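Long-range contacts in DNA gyrase, B subunit, truncated (Myxococcus xanthus, PDB 3CWV), which probably carries out ATP-dependent breakage, passage and rejoining of double-stranded DNA as the B subunit of a type II topoisomerase: residues Leu181-Pro186 against Trp203-Gly208; Val228-Thr233 against Lys334-Leu339; Gly236-Cys241 against Ala305-Arg310; Leu254-Ala259 against Thr301-Val306; His265-Lys270 against Pro326-Ala331. One frame throughout, in Å; residues are numbered along the deposited sequence.

Contact 1 of 5, residues Leu181-Pro186 against Trp203-Gly208; sequences LAALAP and WHLPGG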
# COMPACT_ATOMS: atom_id res chain seq x y z
N LEU A 181 2.47 0.29 -4.70
CA LEU A 181 2.96 -0.67 -3.72
C LEU A 181 4.50 -0.82 -3.77
O LEU A 181 5.17 -0.84 -2.72
CB LEU A 181 2.27 -2.02 -3.93
CG LEU A 181 2.81 -3.24 -3.18
CD1 LEU A 181 2.64 -3.06 -1.67
CD2 LEU A 181 2.15 -4.53 -3.64
N ALA A 182 5.07 -0.91 -4.97
CA ALA A 182 6.54 -0.89 -5.12
C ALA A 182 7.19 0.37 -4.53
O ALA A 182 8.26 0.29 -3.91
CB ALA A 182 6.94 -1.06 -6.60
N ALA A 183 6.55 1.52 -4.72
CA ALA A 183 7.04 2.79 -4.14
C ALA A 183 6.90 2.83 -2.61
O ALA A 183 7.77 3.39 -1.92
CB ALA A 183 6.27 3.98 -4.75
N LEU A 184 5.81 2.27 -2.09
CA LEU A 184 5.51 2.41 -0.66
C LEU A 184 6.31 1.42 0.17
O LEU A 184 6.50 1.61 1.36
CB LEU A 184 4.02 2.24 -0.40
CG LEU A 184 3.23 3.42 -0.95
CD1 LEU A 184 1.75 3.11 -1.06
CD2 LEU A 184 3.45 4.66 -0.10
N ALA A 185 6.77 0.36 -0.48
CA ALA A 185 7.57 -0.67 0.17
C ALA A 185 8.89 -0.79 -0.61
O ALA A 185 9.11 -1.73 -1.38
CB ALA A 185 6.78 -1.99 0.23
N PRO A 186 9.77 0.22 -0.46
CA PRO A 186 10.94 0.34 -1.33
C PRO A 186 11.79 -0.90 -1.31
O PRO A 186 12.10 -1.42 -0.23
CB PRO A 186 11.74 1.52 -0.73
CG PRO A 186 10.98 2.03 0.41
CD PRO A 186 9.65 1.31 0.52
N TRP A 203 7.91 -3.69 -11.29
CA TRP A 203 8.38 -2.47 -10.63
C TRP A 203 9.32 -2.86 -9.49
O TRP A 203 9.04 -3.78 -8.74
CB TRP A 203 7.21 -1.67 -10.05
CG TRP A 203 6.31 -1.14 -11.10
CD1 TRP A 203 6.46 0.04 -11.78
CD2 TRP A 203 5.12 -1.74 -11.61
NE1 TRP A 203 5.44 0.21 -12.68
CE2 TRP A 203 4.59 -0.87 -12.60
CE3 TRP A 203 4.45 -2.95 -11.34
CZ2 TRP A 203 3.43 -1.15 -13.30
CZ3 TRP A 203 3.30 -3.24 -12.04
CH2 TRP A 203 2.79 -2.34 -13.02
N HIS A 204 10.43 -2.15 -9.39
CA HIS A 204 11.33 -2.29 -8.27
C HIS A 204 11.88 -0.88 -8.06
O HIS A 204 12.59 -0.33 -8.92
CB HIS A 204 12.42 -3.34 -8.57
CG HIS A 204 13.45 -3.45 -7.49
ND1 HIS A 204 14.79 -3.22 -7.70
CD2 HIS A 204 13.33 -3.73 -6.17
CE1 HIS A 204 15.45 -3.36 -6.57
NE2 HIS A 204 14.59 -3.67 -5.62
N LEU A 205 11.42 -0.24 -6.98
CA LEU A 205 11.75 1.16 -6.72
C LEU A 205 12.55 1.25 -5.41
O LEU A 205 12.02 1.63 -4.38
CB LEU A 205 10.48 2.04 -6.68
CG LEU A 205 9.85 2.47 -8.04
CD1 LEU A 205 9.24 1.29 -8.78
CD2 LEU A 205 8.79 3.58 -7.86
N PRO A 206 13.86 0.91 -5.46
CA PRO A 206 14.62 0.93 -4.20
C PRO A 206 14.69 2.34 -3.60
O PRO A 206 14.83 2.48 -2.39
CB PRO A 206 16.01 0.41 -4.60
CG PRO A 206 16.10 0.55 -6.10
CD PRO A 206 14.67 0.51 -6.63
N GLY A 207 14.51 3.36 -4.42
CA GLY A 207 14.45 4.72 -3.90
C GLY A 207 13.09 5.13 -3.37
O GLY A 207 12.91 6.26 -2.96
N GLY A 208 12.11 4.22 -3.39
CA GLY A 208 10.84 4.51 -2.71
C GLY A 208 10.00 5.65 -3.27
O GLY A 208 9.86 5.81 -4.49
O HOH W 1 10.18 -1.31 -4.67

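Contact 2 of 5, residues Val228-Thr233 against Lys334-Leu339; sequences VVFDFT and KQLQPL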
# COMPACT_ATOMS: atom_id res chain seq x y z
N VAL A 228 13.78 16.14 -2.72
CA VAL A 228 14.14 16.20 -1.30
C VAL A 228 13.50 15.00 -0.61
O VAL A 228 12.32 14.75 -0.79
CB VAL A 228 13.63 17.49 -0.64
CG1 VAL A 228 14.00 17.49 0.85
CG2 VAL A 228 14.19 18.71 -1.33
N VAL A 229 14.28 14.24 0.17
CA VAL A 229 13.78 13.00 0.74
C VAL A 229 14.09 12.88 2.23
O VAL A 229 15.12 13.37 2.69
CB VAL A 229 14.35 11.74 0.02
CG1 VAL A 229 14.13 11.85 -1.47
CG2 VAL A 229 15.83 11.57 0.29
N PHE A 230 13.20 12.23 2.96
CA PHE A 230 13.42 11.87 4.36
C PHE A 230 12.91 10.46 4.60
O PHE A 230 11.97 10.01 3.93
CB PHE A 230 12.69 12.84 5.30
CG PHE A 230 13.12 14.27 5.13
CD1 PHE A 230 14.36 14.69 5.60
CD2 PHE A 230 12.29 15.18 4.51
CE1 PHE A 230 14.75 16.01 5.46
CE2 PHE A 230 12.68 16.50 4.36
CZ PHE A 230 13.92 16.91 4.83
N ASP A 231 13.57 9.74 5.50
CA ASP A 231 13.12 8.41 5.87
C ASP A 231 13.60 8.23 7.30
O ASP A 231 14.81 8.17 7.52
CB ASP A 231 13.77 7.35 4.98
CG ASP A 231 13.36 5.92 5.34
OD1 ASP A 231 12.48 5.69 6.22
OD2 ASP A 231 13.93 4.99 4.72
N PHE A 232 12.67 8.16 8.25
CA PHE A 232 13.06 7.96 9.65
C PHE A 232 11.97 7.24 10.43
O PHE A 232 10.86 7.07 9.93
CB PHE A 232 13.39 9.30 10.32
CG PHE A 232 12.21 10.23 10.46
CD1 PHE A 232 11.56 10.36 11.69
CD2 PHE A 232 11.77 10.99 9.40
CE1 PHE A 232 10.47 11.19 11.82
CE2 PHE A 232 10.70 11.84 9.53
CZ PHE A 232 10.05 11.94 10.75
N THR A 233 12.30 6.82 11.64
CA THR A 233 11.36 6.07 12.48
C THR A 233 11.17 6.80 13.82
O THR A 233 12.13 7.32 14.41
CB THR A 233 11.84 4.62 12.68
OG1 THR A 233 11.87 3.97 11.40
CG2 THR A 233 10.90 3.84 13.59
N LYS A 334 9.62 18.32 14.64
CA LYS A 334 10.90 18.43 15.35
C LYS A 334 12.04 17.74 14.63
O LYS A 334 13.16 18.26 14.61
CB LYS A 334 10.80 17.89 16.78
CG LYS A 334 10.10 18.84 17.73
CD LYS A 334 9.67 18.15 19.02
CE LYS A 334 8.79 19.08 19.85
NZ LYS A 334 8.58 18.53 21.21
N GLN A 335 11.77 16.57 14.06
CA GLN A 335 12.78 15.87 13.28
C GLN A 335 13.14 16.63 12.01
O GLN A 335 14.32 16.73 11.65
CB GLN A 335 12.27 14.47 12.89
CG GLN A 335 13.28 13.62 12.10
CD GLN A 335 14.29 12.92 12.99
OE1 GLN A 335 14.19 12.99 14.21
NE2 GLN A 335 15.24 12.23 12.37
N LEU A 336 12.14 17.14 11.31
CA LEU A 336 12.38 17.62 9.95
C LEU A 336 12.74 19.10 9.84
O LEU A 336 13.44 19.49 8.91
CB LEU A 336 11.19 17.34 9.05
CG LEU A 336 10.83 15.86 8.86
CD1 LEU A 336 9.78 15.79 7.78
CD2 LEU A 336 12.07 15.04 8.47
N GLN A 337 12.25 19.92 10.77
CA GLN A 337 12.48 21.37 10.66
C GLN A 337 13.96 21.77 10.58
O GLN A 337 14.32 22.53 9.70
CB GLN A 337 11.73 22.16 11.73
CG GLN A 337 11.69 23.65 11.43
CD GLN A 337 10.63 24.37 12.20
OE1 GLN A 337 9.44 24.14 11.99
NE2 GLN A 337 11.04 25.26 13.09
N PRO A 338 14.82 21.23 11.48
CA PRO A 338 16.26 21.55 11.38
C PRO A 338 16.96 20.93 10.16
O PRO A 338 17.92 21.52 9.64
CB PRO A 338 16.84 20.96 12.67
CG PRO A 338 15.82 20.05 13.23
CD PRO A 338 14.50 20.41 12.65
N LEU A 339 16.49 19.77 9.71
CA LEU A 339 16.99 19.15 8.48
C LEU A 339 16.64 19.97 7.25
O LEU A 339 17.47 20.09 6.36
CB LEU A 339 16.46 17.72 8.33
CG LEU A 339 16.89 16.67 9.36
CD1 LEU A 339 16.25 15.31 9.05
CD2 LEU A 339 18.40 16.53 9.46

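Contact 3 of 5, residues Gly236-Cys241 against Ala305-Arg310; sequences GLRVQC and AVSGPR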
# COMPACT_ATOMS: atom_id res chain seq x y z
N GLY A 236 8.38 3.49 16.67
CA GLY A 236 7.97 2.30 15.93
C GLY A 236 7.32 2.56 14.57
O GLY A 236 6.94 1.60 13.87
N LEU A 237 7.20 3.84 14.21
CA LEU A 237 6.48 4.30 13.02
C LEU A 237 7.49 4.83 12.02
O LEU A 237 8.26 5.73 12.35
CB LEU A 237 5.53 5.45 13.39
CG LEU A 237 4.35 5.15 14.31
CD1 LEU A 237 3.41 6.32 14.33
CD2 LEU A 237 3.61 3.90 13.86
N ARG A 238 7.46 4.32 10.79
CA ARG A 238 8.33 4.82 9.74
C ARG A 238 7.68 5.93 8.94
O ARG A 238 6.55 5.82 8.50
CB ARG A 238 8.78 3.69 8.82
CG ARG A 238 9.72 4.16 7.73
CD ARG A 238 9.97 3.02 6.73
NE ARG A 238 11.10 3.28 5.84
CZ ARG A 238 11.50 2.46 4.87
NH1 ARG A 238 10.85 1.32 4.64
NH2 ARG A 238 12.54 2.79 4.11
N VAL A 239 8.41 7.02 8.75
CA VAL A 239 7.89 8.14 8.00
C VAL A 239 8.81 8.31 6.80
O VAL A 239 10.02 8.39 6.98
CB VAL A 239 7.88 9.41 8.84
CG1 VAL A 239 7.43 10.62 8.01
CG2 VAL A 239 6.97 9.22 10.07
N GLN A 240 8.24 8.27 5.60
CA GLN A 240 8.99 8.43 4.36
C GLN A 240 8.35 9.58 3.61
O GLN A 240 7.13 9.67 3.51
CB GLN A 240 8.92 7.18 3.50
CG GLN A 240 9.47 5.92 4.16
CD GLN A 240 9.08 4.67 3.40
OE1 GLN A 240 8.00 4.10 3.62
NE2 GLN A 240 9.96 4.22 2.51
N CYS A 241 9.17 10.47 3.08
CA CYS A 241 8.67 11.67 2.48
C CYS A 241 9.53 12.04 1.25
O CYS A 241 10.74 11.81 1.24
CB CYS A 241 8.71 12.78 3.54
SG CYS A 241 8.26 14.35 2.94
N ALA A 305 4.28 9.23 3.51
CA ALA A 305 3.77 7.91 3.83
C ALA A 305 4.23 7.52 5.23
O ALA A 305 5.43 7.54 5.51
CB ALA A 305 4.28 6.85 2.81
N VAL A 306 3.28 7.18 6.09
CA VAL A 306 3.65 6.67 7.42
C VAL A 306 3.26 5.20 7.47
O VAL A 306 2.33 4.79 6.80
CB VAL A 306 3.03 7.51 8.57
CG1 VAL A 306 1.50 7.46 8.53
CG2 VAL A 306 3.58 7.07 9.96
N SER A 307 4.01 4.39 8.19
CA SER A 307 3.64 3.00 8.26
C SER A 307 4.00 2.50 9.66
O SER A 307 4.83 3.12 10.33
CB SER A 307 4.39 2.20 7.17
OG SER A 307 5.78 2.08 7.47
N GLY A 308 3.36 1.42 10.11
CA GLY A 308 3.62 0.87 11.44
C GLY A 308 2.59 -0.21 11.75
O GLY A 308 1.75 -0.54 10.89
N PRO A 309 2.62 -0.76 12.98
CA PRO A 309 1.63 -1.78 13.34
C PRO A 309 0.21 -1.26 13.05
O PRO A 309 -0.08 -0.08 13.35
CB PRO A 309 1.85 -1.96 14.85
CG PRO A 309 3.34 -1.61 15.04
CD PRO A 309 3.55 -0.45 14.08
N ARG A 310 -0.66 -2.09 12.47
CA ARG A 310 -2.04 -1.67 12.10
C ARG A 310 -2.80 -1.04 13.27
O ARG A 310 -3.59 -0.08 13.09
CB ARG A 310 -2.89 -2.85 11.58
CG ARG A 310 -2.53 -3.42 10.19
CD ARG A 310 -3.68 -4.31 9.66
NE ARG A 310 -3.42 -4.94 8.36
CZ ARG A 310 -2.82 -6.13 8.18
NH1 ARG A 310 -2.38 -6.81 9.23
NH2 ARG A 310 -2.66 -6.65 6.97
O HOH W 2 6.45 4.41 5.73

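Contact 4 of 5, residues Leu254-Ala259 against Thr301-Val306; sequences LSFANA and TAIVAV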
# COMPACT_ATOMS: atom_id res chain seq x y z
N LEU A 254 0.17 13.64 -2.06
CA LEU A 254 -0.32 12.27 -1.85
C LEU A 254 0.14 11.80 -0.48
O LEU A 254 1.34 11.86 -0.18
CB LEU A 254 0.30 11.33 -2.88
CG LEU A 254 -0.27 11.10 -4.29
CD1 LEU A 254 -1.29 12.14 -4.76
CD2 LEU A 254 0.86 10.88 -5.31
N SER A 255 -0.78 11.34 0.37
CA SER A 255 -0.37 10.86 1.69
C SER A 255 -0.96 9.49 1.94
O SER A 255 -2.03 9.17 1.41
CB SER A 255 -0.76 11.83 2.80
OG SER A 255 -2.13 12.11 2.76
N PHE A 256 -0.25 8.67 2.72
CA PHE A 256 -0.62 7.28 2.95
C PHE A 256 -0.38 6.92 4.40
O PHE A 256 0.52 7.46 5.02
CB PHE A 256 0.24 6.34 2.09
CG PHE A 256 0.12 6.58 0.62
CD1 PHE A 256 -0.77 5.84 -0.14
CD2 PHE A 256 0.87 7.58 0.00
CE1 PHE A 256 -0.90 6.07 -1.51
CE2 PHE A 256 0.74 7.85 -1.35
CZ PHE A 256 -0.13 7.08 -2.12
N ALA A 257 -1.17 5.99 4.93
CA ALA A 257 -0.85 5.34 6.21
C ALA A 257 -0.97 3.87 5.93
O ALA A 257 -2.01 3.40 5.44
CB ALA A 257 -1.81 5.77 7.28
N ASN A 258 0.11 3.13 6.18
CA ASN A 258 0.22 1.76 5.69
C ASN A 258 -0.27 1.57 4.25
O ASN A 258 -1.08 0.65 3.95
CB ASN A 258 -0.47 0.76 6.63
CG ASN A 258 0.34 0.49 7.88
OD1 ASN A 258 1.45 0.98 8.02
ND2 ASN A 258 -0.20 -0.29 8.80
N ALA A 259 0.21 2.43 3.36
CA ALA A 259 0.02 2.23 1.92
C ALA A 259 -1.44 2.33 1.47
O ALA A 259 -1.76 1.99 0.33
CB ALA A 259 0.65 0.89 1.42
N THR A 301 5.19 18.58 -6.13
CA THR A 301 4.68 17.22 -6.01
C THR A 301 5.31 16.67 -4.72
O THR A 301 6.53 16.55 -4.62
CB THR A 301 5.03 16.34 -7.23
OG1 THR A 301 4.46 16.91 -8.42
CG2 THR A 301 4.50 14.89 -7.07
N ALA A 302 4.46 16.38 -3.73
CA ALA A 302 4.93 15.89 -2.43
C ALA A 302 4.20 14.59 -2.06
O ALA A 302 3.00 14.43 -2.33
CB ALA A 302 4.72 16.96 -1.34
N ILE A 303 4.94 13.66 -1.48
CA ILE A 303 4.38 12.39 -1.05
C ILE A 303 4.84 12.15 0.39
O ILE A 303 6.03 12.29 0.70
CB ILE A 303 4.88 11.22 -1.93
CG1 ILE A 303 4.61 11.49 -3.42
CG2 ILE A 303 4.21 9.89 -1.49
CD1 ILE A 303 5.34 10.56 -4.36
N VAL A 304 3.88 11.81 1.26
CA VAL A 304 4.16 11.56 2.68
C VAL A 304 3.49 10.23 3.10
O VAL A 304 2.28 10.11 3.05
CB VAL A 304 3.60 12.70 3.57
CG1 VAL A 304 3.85 12.37 5.05
CG2 VAL A 304 4.19 14.09 3.18
N ALA A 305 4.28 9.23 3.51
CA ALA A 305 3.77 7.91 3.83
C ALA A 305 4.23 7.52 5.23
O ALA A 305 5.43 7.54 5.51
CB ALA A 305 4.28 6.85 2.81
N VAL A 306 3.28 7.18 6.09
CA VAL A 306 3.65 6.67 7.42
C VAL A 306 3.26 5.20 7.47
O VAL A 306 2.33 4.79 6.80
CB VAL A 306 3.03 7.51 8.57
CG1 VAL A 306 1.50 7.46 8.53
CG2 VAL A 306 3.58 7.07 9.96
O HOH W 3 2.44 4.09 3.98

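Contact 5 of 5, residues His265-Lys270 against Pro326-Ala331; sequences HGAHVK and PGLEEA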
# COMPACT_ATOMS: atom_id res chain seq x y z
N HIS A 265 -5.38 13.80 4.48
CA HIS A 265 -4.08 14.05 5.09
C HIS A 265 -4.12 13.84 6.60
O HIS A 265 -4.50 12.76 7.03
CB HIS A 265 -3.52 15.42 4.64
CG HIS A 265 -3.51 15.57 3.15
ND1 HIS A 265 -2.88 14.66 2.32
CD2 HIS A 265 -4.10 16.47 2.33
CE1 HIS A 265 -3.06 15.01 1.06
NE2 HIS A 265 -3.80 16.11 1.03
N GLY A 266 -3.71 14.81 7.40
CA GLY A 266 -3.64 14.60 8.84
C GLY A 266 -2.25 14.81 9.41
O GLY A 266 -1.43 15.52 8.83
N ALA A 267 -1.99 14.16 10.53
CA ALA A 267 -0.84 14.48 11.37
C ALA A 267 0.51 14.24 10.68
O ALA A 267 1.46 14.98 10.92
CB ALA A 267 -0.91 13.69 12.68
N HIS A 268 0.60 13.20 9.85
CA HIS A 268 1.83 12.89 9.12
C HIS A 268 2.17 14.03 8.15
O HIS A 268 3.30 14.53 8.13
CB HIS A 268 1.74 11.52 8.39
CG HIS A 268 0.50 11.34 7.56
ND1 HIS A 268 0.45 10.48 6.48
CD2 HIS A 268 -0.73 11.89 7.66
CE1 HIS A 268 -0.76 10.50 5.95
NE2 HIS A 268 -1.50 11.35 6.65
N VAL A 269 1.16 14.49 7.42
CA VAL A 269 1.34 15.57 6.46
C VAL A 269 1.60 16.90 7.17
O VAL A 269 2.53 17.63 6.81
CB VAL A 269 0.11 15.65 5.55
CG1 VAL A 269 0.07 16.95 4.73
CG2 VAL A 269 0.05 14.40 4.64
N LYS A 270 0.78 17.23 8.19
CA LYS A 270 0.97 18.48 8.90
C LYS A 270 2.34 18.60 9.56
O LYS A 270 2.91 19.68 9.60
CB LYS A 270 -0.14 18.70 9.94
CG LYS A 270 -1.35 19.44 9.36
CD LYS A 270 -1.30 20.95 9.61
CE LYS A 270 -1.48 21.25 11.10
NZ LYS A 270 -2.04 22.62 11.38
N PRO A 326 -1.61 10.79 18.18
CA PRO A 326 -1.17 11.83 19.13
C PRO A 326 0.34 11.90 19.14
O PRO A 326 0.98 10.85 19.17
CB PRO A 326 -1.66 11.28 20.48
CG PRO A 326 -2.82 10.35 20.11
CD PRO A 326 -2.43 9.74 18.82
N GLY A 327 0.91 13.11 19.10
CA GLY A 327 2.36 13.28 19.18
C GLY A 327 3.08 13.19 17.83
O GLY A 327 4.19 13.71 17.69
N LEU A 328 2.45 12.54 16.84
CA LEU A 328 3.10 12.31 15.54
C LEU A 328 3.47 13.61 14.81
O LEU A 328 4.57 13.75 14.30
CB LEU A 328 2.23 11.44 14.59
CG LEU A 328 2.89 11.16 13.22
CD1 LEU A 328 4.22 10.45 13.41
CD2 LEU A 328 2.00 10.31 12.30
N GLU A 329 2.53 14.55 14.75
CA GLU A 329 2.79 15.79 14.04
C GLU A 329 4.00 16.55 14.60
O GLU A 329 4.85 17.05 13.84
CB GLU A 329 1.57 16.69 14.08
CG GLU A 329 1.87 18.09 13.56
CD GLU A 329 0.69 19.04 13.67
OE1 GLU A 329 -0.47 18.58 13.66
OE2 GLU A 329 0.94 20.26 13.76
N GLU A 330 4.06 16.66 15.92
CA GLU A 330 5.17 17.36 16.56
C GLU A 330 6.47 16.59 16.45
O GLU A 330 7.51 17.20 16.27
CB GLU A 330 4.87 17.71 18.01
CG GLU A 330 4.41 19.14 18.18
CD GLU A 330 5.41 20.14 17.60
OE1 GLU A 330 5.01 20.93 16.73
OE2 GLU A 330 6.60 20.11 18.00
N ALA A 331 6.41 15.27 16.57
CA ALA A 331 7.60 14.41 16.39
C ALA A 331 8.24 14.57 15.01
O ALA A 331 9.47 14.61 14.90
CB ALA A 331 7.27 12.97 16.61

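Contact 1 of 5, residues Leu181-Pro186 against Trp203-Gly208
With CG set opposite its carbonyl carbon (chi1 -79°) and a further bend at chi2 of 69°, Leu205 spreads its two methyl branches over successive alanines of the helix end, Ala182 and Ala183. CD1 lies 3.9 Å from Ala182 CB, and CD2 reaches to 4.0 Å from Ala183 CB. Trp203 has the same kind of first torsion (chi1 -66°), but here it carries the indole off along the helix toward Ser175, Cys178 and Asn179, so that what meets Ala182 is the base of the side chain: the two CB atoms are 3.5 Å apart. The small Ala182 lies close to the strand, and a water bridges the two backbones, accepting from Leu205 N at 2.8 Å and donating to Ala182 O at 2.6 Å. The setting is an edge strand, 199-204, of the eight-stranded sheet, lying against the last turn of helix 171-184, just where the chain turns into helix 208-217. That corner is a type I beta turn from Leu205 to Gly208. Pro186, beyond the helix end, rests its ring on the turn, with CB 3.6 Å from Pro206 O and 3.7 Å from Gly208 CA. Gly208, at positive phi, brings its CA within 3.4 Å of Ala183 O in a CA-H...O contact, while Ala183 itself also packs on Trp212 of the helix that follows.

Contact 2 of 5, residues Val228-Thr233 against Lys334-Leu339
Gln335 lays its aliphatic stem over the ring of Phe232. CG sits above the middle of the aromatic face, 3.6 Å from the centroid and only 9° off the ring normal, a well-centred CH-pi contact. The chain gets there by leaving CG on the far side from the backbone N and then folding at chi2 (82°), which turns the amide back along the ring; its plane is only 16° from that of the ring, and NE2 comes to 4.0 Å from Phe232 CB. The two side chains therefore run past each other in opposite directions, amide end toward the strand and ring toward the helix. Leu336, next along the helix, serves both aromatics with one methyl. Its CD2 stands over a face of Phe230, displaced toward the rim and 3.6 Å from CG of that ring, and the same CD2 is 3.6 Å from Phe232 CE2. One turn on, Leu339 comes alongside Phe230 with its CB 3.8 Å from CE1. Phe230 also meets Phe340 edge-to-face and touches Leu343, while Leu336 reaches Val272 and Ala275 of helix 267-284. Phe230 and Phe232 share a face of the strand because residues alternate; Asp231 between them points away and pairs with Arg238. A gap of 10.7 Å separates the axes of strand segment 228-233 and helix segment 334-339; this is helix packed on sheet, as in the two-layer alpha/beta fold of the ribosomal protein S5 domain 2 type, which in GyrB forms the transducer domain.

Contact 3 of 5, residues Gly236-Cys241 against Ala305-Arg310
Backbone hydrogen bonds join Arg238 to Ser307 and Gln240 to Ala305, the two hydrogen-bonded pairs of an antiparallel ladder. Those of Gln240 and Ala305 are nearly straight, 170° and 172° at the hydrogen, with both donors almost on the line of the carbonyl they meet. Arg238 N to Ser307 O and Ser307 N to Arg238 O, both 2.9 Å, bend to about 145°. Between them, Val239 and Val306 form a non-hydrogen-bonded pair, and Val306 CA comes 3.2 Å from Arg238 O in a CA-H...O contact.

This ladder unites strands 237-245 and 300-307 at the heart of the five-stranded mixed sheet, whose helical layer lies on the valine side. Apolar contacts gather there: CG2 of Val239 meets CG2 of Val306 at 4.0 Å, and past the last bridge Leu237 CD2 settles 3.9 Å from Gly308 CA, against bare backbone.

The other side, with Arg238, Gln240 and Ser307 beside Ala305, is more polar. A water takes up Gln240 OE1 at 2.6 Å, Arg238 O at 3.1 Å and Ser307 OG at 3.0 Å, thus linking the side chains of both strands. The extended Arg238 carries its guanidinium on to a salt bridge with Asp231, and Gln240 NE2 lies 3.3 Å above the guanidinium plane of Arg238, over its centre. Ser307 also touches Tyr43 and Arg47 of helix 28-47.

Contact 4 of 5, residues Leu254-Ala259 against Thr301-Val306
Phe256 stands beside Ala305, and the difference in height between them shapes this side of the sheet. The two CB atoms are 4.1 Å apart, but beyond that point alanine stops while the ring, with CG opposite the carbonyl carbon (chi1 -60°), swings along the strand toward Ile303. Its edge meets Ile303 there, CE2 to CG2 at 4.0 Å. Ile303 in turn offers its other branch to Leu254, CG1 lying 4.2 Å from Leu254 CD2, so the row of larger groups ends in a dip over Ala305. Leu184, from the end of helix 171-184, fills it, resting on both Ala305 and Phe256.

On the reverse side Val304 and Val306 stand up beside the short Ser255 and Ala257. Ala257 CB nestles 3.9 Å from CG1 of Val306, and Ser255 makes a hollow into which His268 and Val269 of helix 267-284 press; Ser255 OG bonds to His265 and Thr262. Strands 252-257 and 300-307, with this helix between them in the chain, form a beta-alpha-beta crossover, left-handed in folds of the S5 type, and are parallel neighbours in the sheet; segments 254-257 and 301-306 run 6° apart.

The join itself is a regular parallel ladder of five backbone bonds, from Leu254 N to Ala302 O at 3.0 Å as far as Asn258 N to Val306 O at 2.8 Å. Val306 O takes a second donor as well, a water at 2.9 Å that accepts from Ala259 N where the first strand turns away. Asn258 curls back with its OD1 bonded to Gly308 N.

Contact 5 of 5, residues His265-Lys270 against Pro326-Ala331
Glu329 lies along the first turn of the opposing helix, with its stem over the backbone and its carboxylate beside Lys270. Stretched out from a CG turned away from its own N (chi1 170°), the chain runs outward past Ala267 O, which is 3.6 Å from Glu329 CB. At the far end OE1 rests 3.7 Å from Lys270 CB and OE2 3.7 Å from Lys270 CE. Lys270, bent at chi2 and chi3, crosses the carboxylate with its methylenes while NZ stays 4.5 Å from OE2, too far for a salt bridge; the opposite charges would still be expected to attract.

Ala267 is the near point of the two backbones. Ala267 CA is 4.7 Å from Glu329 CA, and Ala267 CB lies 4.1 Å from Glu329 CB. Glu329 CA also comes 3.5 Å from Ala267 O in a CA-H...O contact.

Leu328 closes the inner side: CD2 is set against the start of the other helix, 4.0 Å from His268 N, and it touches His268 CB as well. Each helix has just begun, with Gly266 and Gly327 at the N-cap positions. The helices 267-284 and 328-345 thus meet by their first turns above one face of the five-stranded sheet, where His268 packs on Val304 and Val306 of strand 300-307 and Leu328 on Trp234 of strand 228-234.

In the fold
From the N terminus, contact 1 comes first and closes a short loop: helix 171-184, the strands 189-194 and 199-204, and the turn into helix 208-217. It is complete before the others open. Contact 2 then spans the longest loop, from strand 228-234 to helix 328-345, and contacts 3, 4 and 5 all nest inside it. Contacts 3 and 4 begin on different strands but end on the same one, 300-307, giving it a partner on either side. Contact 5 crosses both, tying helix 267-284 to helix 328-345 over the five-stranded sheet. Through Leu184 and Pro186, contact 1 touches contacts 3 and 4, joining the eight-stranded and five-stranded parts.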